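Adhesion and penetration protein autotransporter (Haemophilus influenzae, PDB 3SYJ) promotes adherence to and invasion of host cells, is probably a serine protease, and self-associates through its surface-exposed passenger domain in bacterial aggregation. Local coordinates at residues S876-L881 with L908-D913; S804-Q809 with N851-N856; L903-L908 with E945-N950. All coordinates share one frame; numbering follows the deposited sequence.

Contact 1: residues S876-L881 with L908-D913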
loop_
_atom_site.group_PDB
_atom_site.type_symbol
_atom_site.label_atom_id
_atom_site.label_comp_id
_atom_site.label_asym_id
_atom_site.label_seq_id
_atom_site.Cartn_x
_atom_site.Cartn_y
_atom_site.Cartn_z
ATOM N N SER A 876 7.386 9.344 26.418
ATOM C CA SER A 876 7.970 10.293 25.472
ATOM C C SER A 876 8.434 9.635 24.176
ATOM O O SER A 876 8.419 8.406 24.041
ATOM C CB SER A 876 9.158 11.015 26.105
ATOM O OG SER A 876 10.327 10.226 26.021
ATOM N N ASP A 877 8.850 10.466 23.224
ATOM C CA ASP A 877 9.522 9.976 22.029
ATOM C C ASP A 877 10.838 9.373 22.490
ATOM O O ASP A 877 11.379 9.771 23.521
ATOM C CB ASP A 877 9.786 11.111 21.039
ATOM C CG ASP A 877 8.510 11.708 20.469
ATOM O OD1 ASP A 877 7.566 10.942 20.171
ATOM O OD2 ASP A 877 8.459 12.947 20.307
ATOM N N LYS A 878 11.355 8.414 21.732
ATOM C CA LYS A 878 12.563 7.708 22.131
ATOM C C LYS A 878 13.629 7.730 21.041
ATOM O O LYS A 878 13.321 7.718 19.851
ATOM C CB LYS A 878 12.234 6.261 22.510
ATOM C CG LYS A 878 11.360 6.127 23.752
ATOM C CD LYS A 878 12.063 6.704 24.976
ATOM C CE LYS A 878 11.082 7.076 26.085
ATOM N NZ LYS A 878 10.462 5.882 26.709
ATOM N N LEU A 879 14.884 7.776 21.461
ATOM C CA LEU A 879 16.005 7.617 20.550
ATOM C C LEU A 879 16.784 6.391 21.005
ATOM O O LEU A 879 17.417 6.400 22.059
ATOM C CB LEU A 879 16.888 8.866 20.553
ATOM C CG LEU A 879 18.109 8.893 19.631
ATOM C CD1 LEU A 879 17.709 8.623 18.186
ATOM C CD2 LEU A 879 18.839 10.224 19.754
ATOM N N LYS A 880 16.707 5.326 20.212
ATOM C CA LYS A 880 17.329 4.052 20.550
ATOM C C LYS A 880 18.613 3.855 19.749
ATOM O O LYS A 880 18.579 3.745 18.528
ATOM C CB LYS A 880 16.348 2.910 20.279
ATOM C CG LYS A 880 16.882 1.528 20.591
ATOM C CD LYS A 880 15.808 0.466 20.397
ATOM C CE LYS A 880 14.701 0.606 21.431
ATOM N NZ LYS A 880 13.890 -0.639 21.544
ATOM N N LEU A 881 19.745 3.812 20.442
ATOM C CA LEU A 881 21.041 3.755 19.776
ATOM C C LEU A 881 21.799 2.474 20.101
ATOM O O LEU A 881 21.390 1.699 20.963
ATOM C CB LEU A 881 21.886 4.971 20.162
ATOM C CG LEU A 881 21.206 6.335 20.035
ATOM C CD1 LEU A 881 22.156 7.437 20.460
ATOM C CD2 LEU A 881 20.726 6.556 18.609
ATOM N N LEU A 908 15.295 9.239 27.637
ATOM C CA LEU A 908 15.140 9.883 26.338
ATOM C C LEU A 908 15.983 9.171 25.286
ATOM O O LEU A 908 15.506 8.866 24.191
ATOM C CB LEU A 908 15.516 11.365 26.414
ATOM C CG LEU A 908 14.516 12.252 27.155
ATOM C CD1 LEU A 908 14.930 13.710 27.073
ATOM C CD2 LEU A 908 13.111 12.056 26.600
ATOM N N VAL A 909 17.237 8.902 25.634
ATOM C CA VAL A 909 18.145 8.178 24.760
ATOM C C VAL A 909 18.570 6.876 25.422
ATOM O O VAL A 909 19.116 6.883 26.524
ATOM C CB VAL A 909 19.399 9.009 24.453
ATOM C CG1 VAL A 909 20.290 8.264 23.475
ATOM C CG2 VAL A 909 19.010 10.371 23.896
ATOM N N GLU A 910 18.322 5.758 24.749
ATOM C CA GLU A 910 18.601 4.447 25.323
ATOM C C GLU A 910 19.439 3.575 24.402
ATOM O O GLU A 910 19.730 3.942 23.262
ATOM C CB GLU A 910 17.295 3.721 25.647
ATOM C CG GLU A 910 16.398 3.509 24.436
ATOM C CD GLU A 910 15.031 2.951 24.799
ATOM O OE1 GLU A 910 14.947 2.126 25.733
ATOM O OE2 GLU A 910 14.042 3.336 24.140
ATOM N N SER A 911 19.819 2.409 24.905
ATOM C CA SER A 911 20.539 1.436 24.103
ATOM C C SER A 911 19.562 0.424 23.517
ATOM O O SER A 911 18.508 0.158 24.097
ATOM C CB SER A 911 21.582 0.721 24.955
ATOM O OG SER A 911 22.141 -0.370 24.249
ATOM N N LYS A 912 19.923 -0.154 22.385
ATOM C CA LYS A 912 19.076 -1.103 21.692
ATOM C C LYS A 912 18.992 -2.410 22.452
ATOM O O LYS A 912 18.122 -3.195 22.215
ATOM C CB LYS A 912 19.527 -1.327 20.237
ATOM C CG LYS A 912 20.939 -1.789 20.084
ATOM C CD LYS A 912 21.382 -2.041 18.682
ATOM C CE LYS A 912 20.545 -3.072 18.013
ATOM N NZ LYS A 912 21.269 -3.696 16.879
ATOM N N ASP A 913 19.922 -2.619 23.362
ATOM C CA ASP A 913 19.874 -3.707 24.315
ATOM C C ASP A 913 20.579 -3.229 25.591
ATOM O O ASP A 913 20.728 -2.060 25.815
ATOM C CB ASP A 913 20.730 -4.852 23.836
ATOM C CG ASP A 913 22.094 -4.415 23.468
ATOM O OD1 ASP A 913 22.791 -5.159 22.808
ATOM O OD2 ASP A 913 22.472 -3.314 23.842
#

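Contact 2: residues S804-Q809 with N851-N856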
loop_
_atom_site.group_PDB
_atom_site.type_symbol
_atom_site.label_atom_id
_atom_site.label_comp_id
_atom_site.label_asym_id
_atom_site.label_seq_id
_atom_site.Cartn_x
_atom_site.Cartn_y
_atom_site.Cartn_z
ATOM N N SER A 804 6.327 8.394 12.096
ATOM C CA SER A 804 6.046 7.206 12.896
ATOM C C SER A 804 7.338 6.483 13.283
ATOM O O SER A 804 8.426 6.894 12.885
ATOM C CB SER A 804 5.136 6.256 12.114
ATOM O OG SER A 804 5.785 5.782 10.944
ATOM N N ASP A 805 7.215 5.410 14.059
ATOM C CA ASP A 805 8.368 4.587 14.414
ATOM C C ASP A 805 9.205 4.297 13.172
ATOM O O ASP A 805 8.667 4.008 12.103
ATOM C CB ASP A 805 7.927 3.268 15.058
ATOM C CG ASP A 805 7.606 3.415 16.532
ATOM O OD1 ASP A 805 7.491 4.563 17.010
ATOM O OD2 ASP A 805 7.472 2.375 17.212
ATOM N N THR A 806 10.521 4.366 13.324
ATOM C CA THR A 806 11.429 4.261 12.187
ATOM C C THR A 806 12.701 3.517 12.552
ATOM O O THR A 806 13.224 3.673 13.655
ATOM C CB THR A 806 11.831 5.659 11.668
ATOM O OG1 THR A 806 10.893 6.095 10.679
ATOM C CG2 THR A 806 13.222 5.628 11.051
ATOM N N THR A 807 13.204 2.722 11.617
ATOM C CA THR A 807 14.476 2.042 11.815
ATOM C C THR A 807 15.488 2.392 10.733
ATOM O O THR A 807 15.174 2.402 9.542
ATOM C CB THR A 807 14.293 0.520 11.875
ATOM O OG1 THR A 807 13.379 0.202 12.929
ATOM C CG2 THR A 807 15.624 -0.171 12.134
ATOM N N LEU A 808 16.681 2.680 11.159
ATOM C CA LEU A 808 17.770 2.938 10.259
ATOM C C LEU A 808 18.976 2.164 10.719
ATOM O O LEU A 808 19.030 1.677 11.808
ATOM C CB LEU A 808 18.107 4.424 10.226
ATOM C CG LEU A 808 17.027 5.431 9.945
ATOM C CD1 LEU A 808 17.518 6.783 10.164
ATOM C CD2 LEU A 808 16.481 5.288 8.570
ATOM N N GLN A 809 19.947 2.051 9.855
ATOM C CA GLN A 809 21.171 1.415 10.200
ATOM C C GLN A 809 22.249 2.355 10.673
ATOM O O GLN A 809 22.471 2.503 11.845
ATOM C CB GLN A 809 21.705 0.706 8.979
ATOM C CG GLN A 809 22.761 -0.300 9.220
ATOM C CD GLN A 809 22.444 -1.251 10.302
ATOM O OE1 GLN A 809 21.325 -1.668 10.485
ATOM N NE2 GLN A 809 23.435 -1.624 11.009
ATOM N N ASN A 851 6.754 8.402 19.368
ATOM C CA ASN A 851 7.562 7.691 18.383
ATOM C C ASN A 851 8.950 7.336 18.885
ATOM O O ASN A 851 9.468 7.955 19.816
ATOM C CB ASN A 851 7.683 8.513 17.099
ATOM C CG ASN A 851 6.352 8.715 16.412
ATOM O OD1 ASN A 851 5.452 7.877 16.511
ATOM N ND2 ASN A 851 6.218 9.831 15.707
ATOM N N THR A 852 9.548 6.338 18.247
ATOM C CA THR A 852 10.911 5.931 18.546
ATOM C C THR A 852 11.721 5.853 17.258
ATOM O O THR A 852 11.296 5.238 16.279
ATOM C CB THR A 852 10.950 4.553 19.245
ATOM O OG1 THR A 852 10.259 4.626 20.498
ATOM C CG2 THR A 852 12.387 4.110 19.485
ATOM N N LEU A 853 12.882 6.490 17.258
ATOM C CA LEU A 853 13.827 6.315 16.174
ATOM C C LEU A 853 14.912 5.349 16.630
ATOM O O LEU A 853 15.605 5.603 17.612
ATOM C CB LEU A 853 14.436 7.656 15.768
ATOM C CG LEU A 853 15.630 7.624 14.809
ATOM C CD1 LEU A 853 15.309 6.864 13.523
ATOM C CD2 LEU A 853 16.096 9.041 14.504
ATOM N N THR A 854 15.046 4.235 15.921
ATOM C CA THR A 854 16.067 3.245 16.228
ATOM C C THR A 854 17.200 3.345 15.219
ATOM O O THR A 854 16.960 3.326 14.011
ATOM C CB THR A 854 15.489 1.815 16.166
ATOM O OG1 THR A 854 14.426 1.679 17.119
ATOM C CG2 THR A 854 16.571 0.781 16.457
ATOM N N VAL A 855 18.432 3.454 15.714
ATOM C CA VAL A 855 19.617 3.472 14.857
ATOM C C VAL A 855 20.501 2.248 15.105
ATOM O O VAL A 855 21.497 2.327 15.825
ATOM C CB VAL A 855 20.453 4.742 15.070
ATOM C CG1 VAL A 855 21.594 4.798 14.059
ATOM C CG2 VAL A 855 19.571 5.979 14.970
ATOM N N ASN A 856 20.131 1.126 14.496
ATOM C CA ASN A 856 20.808 -0.150 14.713
ATOM C C ASN A 856 22.308 -0.118 14.449
ATOM O O ASN A 856 23.061 -0.897 15.030
ATOM C CB ASN A 856 20.164 -1.244 13.858
ATOM C CG ASN A 856 18.763 -1.609 14.328
ATOM O OD1 ASN A 856 17.848 -1.779 13.519
ATOM N ND2 ASN A 856 18.587 -1.724 15.644
#

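Contact 3: residues L903-L908 with E945-N950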
loop_
_atom_site.group_PDB
_atom_site.type_symbol
_atom_site.label_atom_id
_atom_site.label_comp_id
_atom_site.label_asym_id
_atom_site.label_seq_id
_atom_site.Cartn_x
_atom_site.Cartn_y
_atom_site.Cartn_z
ATOM N N LEU A 903 7.623 10.352 41.449
ATOM C CA LEU A 903 8.988 10.684 41.049
ATOM C C LEU A 903 9.728 9.521 40.382
ATOM O O LEU A 903 10.116 8.551 41.035
ATOM C CB LEU A 903 9.795 11.226 42.236
ATOM C CG LEU A 903 9.910 12.753 42.341
ATOM C CD1 LEU A 903 8.653 13.396 42.926
ATOM C CD2 LEU A 903 11.132 13.135 43.163
ATOM N N GLU A 904 9.920 9.633 39.073
ATOM C CA GLU A 904 10.660 8.637 38.314
ATOM C C GLU A 904 11.655 9.339 37.401
ATOM O O GLU A 904 11.737 10.569 37.382
ATOM C CB GLU A 904 9.711 7.790 37.462
ATOM C CG GLU A 904 8.664 7.027 38.246
ATOM C CD GLU A 904 9.269 5.945 39.117
ATOM O OE1 GLU A 904 10.428 5.549 38.861
ATOM O OE2 GLU A 904 8.580 5.490 40.057
ATOM N N GLN A 905 12.408 8.548 36.645
ATOM C CA GLN A 905 13.245 9.079 35.578
ATOM C C GLN A 905 12.582 8.824 34.223
ATOM O O GLN A 905 11.934 7.800 34.023
ATOM C CB GLN A 905 14.639 8.441 35.611
ATOM C CG GLN A 905 15.459 8.774 36.850
ATOM C CD GLN A 905 16.917 8.374 36.711
ATOM O OE1 GLN A 905 17.239 7.359 36.099
ATOM N NE2 GLN A 905 17.806 9.173 37.283
ATOM N N LEU A 906 12.731 9.763 33.298
ATOM C CA LEU A 906 12.248 9.554 31.941
ATOM C C LEU A 906 13.422 9.351 30.993
ATOM O O LEU A 906 14.192 10.276 30.738
ATOM C CB LEU A 906 11.397 10.734 31.474
ATOM C CG LEU A 906 10.727 10.511 30.120
ATOM C CD1 LEU A 906 9.940 9.216 30.132
ATOM C CD2 LEU A 906 9.831 11.678 29.759
ATOM N N THR A 907 13.565 8.132 30.484
ATOM C CA THR A 907 14.614 7.841 29.515
ATOM C C THR A 907 14.307 8.536 28.187
ATOM O O THR A 907 13.189 8.450 27.682
ATOM C CB THR A 907 14.767 6.315 29.294
ATOM O OG1 THR A 907 14.993 5.666 30.553
ATOM C CG2 THR A 907 15.932 6.010 28.353
ATOM N N LEU A 908 15.295 9.239 27.637
ATOM C CA LEU A 908 15.140 9.883 26.338
ATOM C C LEU A 908 15.983 9.171 25.286
ATOM O O LEU A 908 15.506 8.866 24.191
ATOM C CB LEU A 908 15.516 11.365 26.414
ATOM C CG LEU A 908 14.516 12.252 27.155
ATOM C CD1 LEU A 908 14.930 13.710 27.073
ATOM C CD2 LEU A 908 13.111 12.056 26.600
ATOM N N GLU A 945 22.402 5.167 30.059
ATOM C CA GLU A 945 21.368 5.808 29.248
ATOM C C GLU A 945 21.176 7.266 29.650
ATOM O O GLU A 945 21.521 7.657 30.763
ATOM C CB GLU A 945 20.043 5.052 29.375
ATOM C CG GLU A 945 20.170 3.565 29.111
ATOM C CD GLU A 945 18.834 2.877 28.920
ATOM O OE1 GLU A 945 17.891 3.157 29.693
ATOM O OE2 GLU A 945 18.731 2.045 27.995
ATOM N N PHE A 946 20.625 8.064 28.738
ATOM C CA PHE A 946 20.392 9.486 28.990
ATOM C C PHE A 946 18.952 9.745 29.405
ATOM O O PHE A 946 18.023 9.563 28.615
ATOM C CB PHE A 946 20.772 10.327 27.766
ATOM C CG PHE A 946 22.246 10.349 27.493
ATOM C CD1 PHE A 946 23.035 11.380 27.965
ATOM C CD2 PHE A 946 22.849 9.320 26.786
ATOM C CE1 PHE A 946 24.401 11.394 27.726
ATOM C CE2 PHE A 946 24.211 9.327 26.545
ATOM C CZ PHE A 946 24.988 10.365 27.014
ATOM N N ARG A 947 18.776 10.167 30.653
ATOM C CA ARG A 947 17.444 10.311 31.223
ATOM C C ARG A 947 17.181 11.707 31.779
ATOM O O ARG A 947 18.113 12.451 32.097
ATOM C CB ARG A 947 17.230 9.276 32.327
ATOM C CG ARG A 947 17.659 7.875 31.956
ATOM C CD ARG A 947 17.055 6.853 32.896
ATOM N NE ARG A 947 17.310 5.496 32.427
ATOM C CZ ARG A 947 18.269 4.711 32.907
ATOM N NH1 ARG A 947 19.051 5.149 33.885
ATOM N NH2 ARG A 947 18.440 3.487 32.419
ATOM N N LEU A 948 15.899 12.053 31.873
ATOM C CA LEU A 948 15.455 13.249 32.576
ATOM C C LEU A 948 15.309 12.912 34.048
ATOM O O LEU A 948 14.631 11.950 34.419
ATOM C CB LEU A 948 14.121 13.746 32.026
ATOM C CG LEU A 948 14.170 14.429 30.663
ATOM C CD1 LEU A 948 12.785 14.916 30.270
ATOM C CD2 LEU A 948 15.168 15.573 30.679
ATOM N N HIS A 949 15.944 13.718 34.889
ATOM C CA HIS A 949 16.078 13.393 36.297
ATOM C C HIS A 949 15.706 14.588 37.168
ATOM O O HIS A 949 15.966 15.736 36.811
ATOM C CB HIS A 949 17.516 12.944 36.572
ATOM C CG HIS A 949 17.748 12.456 37.966
ATOM N ND1 HIS A 949 18.870 12.790 38.694
ATOM C CD2 HIS A 949 17.004 11.656 38.767
ATOM C CE1 HIS A 949 18.809 12.216 39.882
ATOM N NE2 HIS A 949 17.686 11.522 39.953
ATOM N N ASN A 950 15.081 14.307 38.306
ATOM C CA ASN A 950 14.752 15.338 39.280
ATOM C C ASN A 950 15.682 15.267 40.488
ATOM O O ASN A 950 15.634 14.308 41.255
ATOM C CB ASN A 950 13.302 15.200 39.734
ATOM C CG ASN A 950 12.927 16.218 40.788
ATOM O OD1 ASN A 950 13.524 17.292 40.871
ATOM N ND2 ASN A 950 11.933 15.888 41.601
HETATM O O HOH W 1 13.787 11.820 38.641
#

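Contact 1: residues S876-L881 with L908-D913
Leu-908 meets the 876-881 segment at a corner of the passenger-domain beta-helix, where adjacent coils run parallel and in register. Its CD2 lies 3.4 Å from Ser-876 OG, a hydroxyl that donates to the backbone O of Asp-877. The Leu-908 O accepts from Leu-879 N. Leu-908 and Val-909 form a classic beta bulge opposite Phe-946. Val-909 faces the buried interior together with Leu-879 and Leu-881. Its CG1 is 3.6 Å from Leu-881 CD1, and its CG2 runs alongside Leu-879 CD2. Glu-910 grips the neighbouring coil through its backbone. Its N donates to Leu-879 O at 2.9 Å, and its O receives Leu-881 N at 2.8 Å in an almost straight bond (175°). The Glu-910 side chain lies on the other face. Its CG sits between the backbone N and carbonyl carbon (chi1 59°), and the chain then extends between two lysines. OE2 stays 5.1 Å from Lys-878 NZ and 4.8 Å from Lys-880 NZ, so the opposite charges are near but not in contact. Ser-911 pairs with Leu-881. Beyond it Lys-912 N makes a weak hydrogen bond to Leu-881 O, and Lys-880 CG rests 3.6 Å from Lys-912 CA.

Contact 2: residues S804-Q809 with N851-N856
Asn-856 has the most surface buried here, and it meets Thr-807, Leu-808 and Gln-809 at once. Its N donates to Leu-808 O at 3.0 Å, with a bent angle of 137°. With CG anti to the carbonyl carbon (chi1 -69°), the amide carbonyl lies against the methyl of Thr-807. Asn-856 OD1 comes within 3.1 Å of Thr-807 CG2, the two side chains crossing at a slant.

Gln-809 comes next. Its chain bends at chi2 (48°), which turns the amide towards Asn-856. The two side chains cross at about a right angle, and Gln-809 OE1 lies 3.6 Å from Asn-856 CB. The backbone O of Gln-809 also touches Val-855 CG1.

Leu-808 belongs to the buried face, with Thr-806, Leu-853 and Val-855. Its CD1 lies 4.0 Å from Leu-853 CD1. Leu-853 CD1 also presses tightly on Thr-806 CG2, at 3.5 Å. Leu-808 N donates to Thr-854 O at 2.9 Å. The ladder continues with Thr-854 N to Thr-806 O and Thr-806 N to Thr-852 O. At its start Asp-805 replaces a backbone acceptor: OD1 takes Thr-852 N at 3.0 Å, from above the carboxylate plane.

These are in-register parallel strands of successive beta-helix coils. Strand 852-855 continues the stack to strand 875-881, where Leu-853 packs on Leu-879 and Val-855 on Leu-881. Trp-800 of strand 799-801 packs on Thr-806 and Leu-808 on the buried face. On the other face Thr-807 packs on Asn-656 of the second subunit, so strand 806-808 also lies next to a subunit contact.

Contact 3: residues L903-L908 with E945-N950
Leu-903 turns its CD2 towards the side-chain amide of Asn-950 at the exposed end of the contact. Glu-904 is joined to the same residue through water: one water donates to Glu-904 O at 2.7 Å and accepts from Asn-950 N at 2.8 Å. This bridge continues the link between the two backbones where direct pairing has stopped. Gln-905 reaches across between His-949 and Arg-947. Its amide end stands over one face of the His-949 imidazole, with the two planes nearly perpendicular (85°). Its CB is 4.0 Å from Arg-947 CD.

Leu-906 begins the regular pairing. It forms a hydrogen-bonded antiparallel pair with Leu-948, through Leu-906 N to Leu-948 O at 3.1 Å and Leu-948 N to Leu-906 O at 2.7 Å. This antiparallel pairing lies at the C-terminal end of the beta-helix, in the pertactin-like region, and departs from the parallel coils before it. Both leucines face the buried side.

Thr-907 pairs with Arg-947 on the opposite face, and their side chains lie side by side. With OG1 beside the backbone N (chi1 -55°), the hydroxyl accepts Arg-947 NE at 3.0 Å. It lies almost exactly in the guanidinium plane. Arg-947 NH2 forms a salt bridge with Glu-945 OE1 at 2.8 Å. Two bonds therefore fix the rotation of the guanidinium group, and Glu-945 CB lies over one face, towards its rim. Leu-908 N donates to Phe-946 O, and Leu-908 CD1 packs 3.7 Å from Leu-948 CG.

Overall arrangement
The three contacts follow one another towards the C-terminal end of the beta-helix. Contact 2 joins strands 806-808 and 852-855; strand 852-855 then pairs with 875-881, the first strand of contact 1. Lys-878 N to Asn-851 O, probably a hydrogen bond, ties these two contacts. Contacts 1 and 3 share strand 906-911 and Leu-908, at the corner between them. Contact 1 is the most buried. Contacts 2 and 3 are partly buried. Contacts 1 and 2 are parallel ladders; all three contacts have a mainly apolar buried face. Contact 3 is antiparallel and adds an arginine held by a threonine and a glutamate, and a bridging water. Contacts 2 and 3 do not touch; their nearest atoms are about 7 Å apart.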